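Local coordinates for outer membrane porin protein 32 (Delftia acidovorans, PDB 2FGQ) that forms anion-selective channels across the bacterial outer membrane as a homotrimeric porin, at residues N72-S80 with V88-P96. Numbering follows the deposited sequence.
Sequences NFKRRSTVS and VRLGRDLVP. With MLT (D-malate), chain H.
The guanidinium of R76 lies flat on that of R89, centres 3.7 Å apart and planes at 14°, although the two side chains cross at about a right angle. D93 probably offsets this like-charge pairing. D93 OD2 accepts from R89 NH1 at 2.8 Å through the syn lone pair, within the R89 guanidinium plane, whereas towards R76 NE it makes a long salt bridge, lying well out of the R76 guanidinium plane, so that no N-H points at it. With CG anti to the backbone N (chi1 -179°), R76 runs extended alongside D93, its CD 3.4 Å from D93 OD1, and its NE gives an almost straight, in-plane bond (170°) to T78 OG1. W56 adds a cation-pi contact to R76, and E87 a second salt bridge to R89.

Farther along, extended R92 reaches back to K74: R92 NE donates in plane to a lone pair of K74 O at 2.8 Å, while D128 takes its NH1. In the strands themselves, V79 and L90 form a hydrogen-bonded antiparallel pair with two backbone bonds. Next to them, a water donates to both S77 O and L90 O, and S77 N bonds R92 O at 2.9 Å.

The side chain of R75 leaves the backbone away from segment 88-96, its NH1 and NH2 donating to O1 and O2 of the same D-malate carboxylate and its NE paired with E58. The arrangement is that of the beta hairpin of strands 76-83 and 86-90 in the 16-stranded porin barrel, with R75 and L94 at the malate pocket.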
# COMPACT_ATOMS: atom_id res chain seq x y z
N ASN A 72 -3.73 -1.77 -1.90
CA ASN A 72 -4.65 -2.10 -0.83
C ASN A 72 -5.14 -3.54 -1.03
O ASN A 72 -4.66 -4.25 -1.91
CB ASN A 72 -5.80 -1.10 -0.84
CG ASN A 72 -6.50 -1.06 -2.17
OD1 ASN A 72 -6.91 -2.11 -2.66
ND2 ASN A 72 -6.60 0.13 -2.77
N PHE A 73 -6.05 -3.96 -0.16
CA PHE A 73 -6.65 -5.30 -0.23
C PHE A 73 -8.15 -5.19 -0.52
O PHE A 73 -8.97 -5.93 0.03
CB PHE A 73 -6.34 -6.12 1.02
CG PHE A 73 -4.87 -6.41 1.18
CD1 PHE A 73 -4.21 -7.18 0.24
CD2 PHE A 73 -4.16 -5.88 2.24
CE1 PHE A 73 -2.86 -7.43 0.37
CE2 PHE A 73 -2.78 -6.13 2.36
CZ PHE A 73 -2.16 -6.92 1.43
N LYS A 74 -8.54 -4.24 -1.38
CA LYS A 74 -9.96 -3.98 -1.62
C LYS A 74 -10.67 -5.06 -2.41
O LYS A 74 -11.89 -5.07 -2.41
CB LYS A 74 -10.23 -2.60 -2.21
CG LYS A 74 -10.06 -1.45 -1.22
CD LYS A 74 -10.24 -0.11 -1.92
CE LYS A 74 -11.63 0.21 -2.31
NZ LYS A 74 -11.64 1.60 -2.90
N ARG A 75 -9.96 -5.96 -3.07
CA ARG A 75 -10.65 -7.01 -3.83
C ARG A 75 -11.24 -8.03 -2.86
O ARG A 75 -12.35 -8.51 -3.05
CB ARG A 75 -9.76 -7.68 -4.89
CG ARG A 75 -9.49 -6.73 -6.05
CD ARG A 75 -8.60 -7.28 -7.11
NE ARG A 75 -9.06 -8.59 -7.58
CZ ARG A 75 -10.08 -8.78 -8.41
NH1 ARG A 75 -10.69 -7.74 -8.96
NH2 ARG A 75 -10.44 -10.02 -8.74
N ARG A 76 -10.50 -8.40 -1.80
CA ARG A 76 -11.03 -9.35 -0.81
C ARG A 76 -10.10 -9.30 0.40
O ARG A 76 -8.85 -9.28 0.26
CB ARG A 76 -10.97 -10.77 -1.36
CG ARG A 76 -11.53 -11.84 -0.42
CD ARG A 76 -11.82 -13.12 -1.10
NE ARG A 76 -12.05 -14.20 -0.14
CZ ARG A 76 -12.27 -15.46 -0.47
NH1 ARG A 76 -12.36 -15.79 -1.76
NH2 ARG A 76 -12.41 -16.37 0.46
N SER A 77 -10.68 -9.25 1.60
CA SER A 77 -9.88 -9.28 2.81
C SER A 77 -10.65 -10.02 3.87
O SER A 77 -11.17 -9.41 4.80
CB SER A 77 -9.51 -7.86 3.29
OG SER A 77 -10.63 -7.04 3.52
N THR A 78 -10.73 -11.33 3.71
CA THR A 78 -11.61 -12.14 4.55
C THR A 78 -10.87 -13.10 5.45
O THR A 78 -9.72 -13.48 5.24
CB THR A 78 -12.57 -12.99 3.67
OG1 THR A 78 -11.81 -13.73 2.68
CG2 THR A 78 -13.55 -12.10 2.91
N VAL A 79 -11.60 -13.51 6.48
CA VAL A 79 -11.27 -14.66 7.31
C VAL A 79 -12.52 -15.53 7.33
O VAL A 79 -13.65 -15.02 7.27
CB VAL A 79 -10.78 -14.22 8.72
CG1 VAL A 79 -11.80 -13.34 9.48
CG2 VAL A 79 -10.36 -15.42 9.57
N SER A 80 -12.31 -16.83 7.38
CA SER A 80 -13.44 -17.74 7.21
C SER A 80 -13.33 -19.00 8.02
O SER A 80 -12.26 -19.41 8.42
CB SER A 80 -13.58 -18.16 5.74
OG SER A 80 -12.39 -18.78 5.27
N VAL A 88 -18.52 -19.69 5.93
CA VAL A 88 -18.85 -18.37 6.41
C VAL A 88 -17.60 -17.50 6.29
O VAL A 88 -16.54 -17.89 6.75
CB VAL A 88 -19.35 -18.38 7.86
CG1 VAL A 88 -19.60 -16.99 8.34
CG2 VAL A 88 -20.64 -19.22 7.95
N ARG A 89 -17.74 -16.33 5.68
CA ARG A 89 -16.64 -15.36 5.52
C ARG A 89 -16.99 -14.02 6.14
O ARG A 89 -18.12 -13.54 6.01
CB ARG A 89 -16.40 -15.09 4.07
CG ARG A 89 -16.10 -16.24 3.20
CD ARG A 89 -15.79 -15.77 1.74
NE ARG A 89 -15.77 -16.87 0.83
CZ ARG A 89 -15.77 -16.77 -0.48
NH1 ARG A 89 -15.86 -15.59 -1.12
NH2 ARG A 89 -15.70 -17.88 -1.18
N LEU A 90 -16.00 -13.43 6.82
CA LEU A 90 -16.09 -12.07 7.34
C LEU A 90 -15.07 -11.18 6.68
O LEU A 90 -13.89 -11.51 6.71
CB LEU A 90 -15.76 -12.03 8.84
CG LEU A 90 -16.74 -12.43 9.96
CD1 LEU A 90 -17.79 -13.34 9.63
CD2 LEU A 90 -16.05 -12.73 11.31
N GLY A 91 -15.53 -10.02 6.20
CA GLY A 91 -14.64 -9.04 5.61
C GLY A 91 -15.07 -8.59 4.23
O GLY A 91 -15.98 -9.16 3.57
N ARG A 92 -14.41 -7.57 3.74
CA ARG A 92 -14.69 -7.06 2.42
C ARG A 92 -14.50 -8.14 1.34
O ARG A 92 -13.51 -8.88 1.35
CB ARG A 92 -13.78 -5.89 2.09
CG ARG A 92 -14.19 -5.30 0.70
CD ARG A 92 -13.58 -4.03 0.42
NE ARG A 92 -13.77 -3.62 -0.95
CZ ARG A 92 -14.77 -2.88 -1.38
NH1 ARG A 92 -15.79 -2.53 -0.60
NH2 ARG A 92 -14.76 -2.49 -2.64
N ASP A 93 -15.45 -8.23 0.43
CA ASP A 93 -15.42 -9.23 -0.62
C ASP A 93 -16.46 -8.86 -1.65
O ASP A 93 -17.30 -7.96 -1.44
CB ASP A 93 -15.77 -10.57 0.02
CG ASP A 93 -15.36 -11.78 -0.78
OD1 ASP A 93 -14.80 -11.71 -1.93
OD2 ASP A 93 -15.59 -12.92 -0.27
N LEU A 94 -16.41 -9.58 -2.74
CA LEU A 94 -17.59 -9.65 -3.61
C LEU A 94 -18.83 -10.05 -2.82
O LEU A 94 -18.76 -10.94 -1.97
CB LEU A 94 -17.39 -10.68 -4.73
CG LEU A 94 -16.30 -10.34 -5.75
CD1 LEU A 94 -16.04 -11.60 -6.57
CD2 LEU A 94 -16.75 -9.22 -6.61
N VAL A 95 -19.94 -9.36 -3.05
CA VAL A 95 -21.20 -9.80 -2.44
C VAL A 95 -21.69 -11.05 -3.18
O VAL A 95 -21.29 -11.29 -4.30
CB VAL A 95 -22.27 -8.68 -2.45
CG1 VAL A 95 -21.79 -7.51 -1.59
CG2 VAL A 95 -22.64 -8.23 -3.84
N PRO A 96 -22.52 -11.88 -2.53
CA PRO A 96 -22.89 -13.16 -3.17
C PRO A 96 -23.56 -12.99 -4.52
O PRO A 96 -23.32 -13.80 -5.41
CB PRO A 96 -23.83 -13.79 -2.15
CG PRO A 96 -23.46 -13.19 -0.88
CD PRO A 96 -23.06 -11.78 -1.16
C1 MLT H . -13.39 -8.82 -10.23
O1 MLT H . -12.51 -8.71 -11.23
O2 MLT H . -13.42 -9.88 -9.46
C2 MLT H . -14.43 -7.81 -9.93
O3 MLT H . -13.93 -6.51 -10.12
C3 MLT H . -15.66 -8.14 -10.75
C4 MLT H . -15.91 -9.62 -10.58
O4 MLT H . -14.94 -10.51 -10.50
O5 MLT H . -17.09 -10.10 -10.49
O HOH W 1 -11.78 -9.96 7.51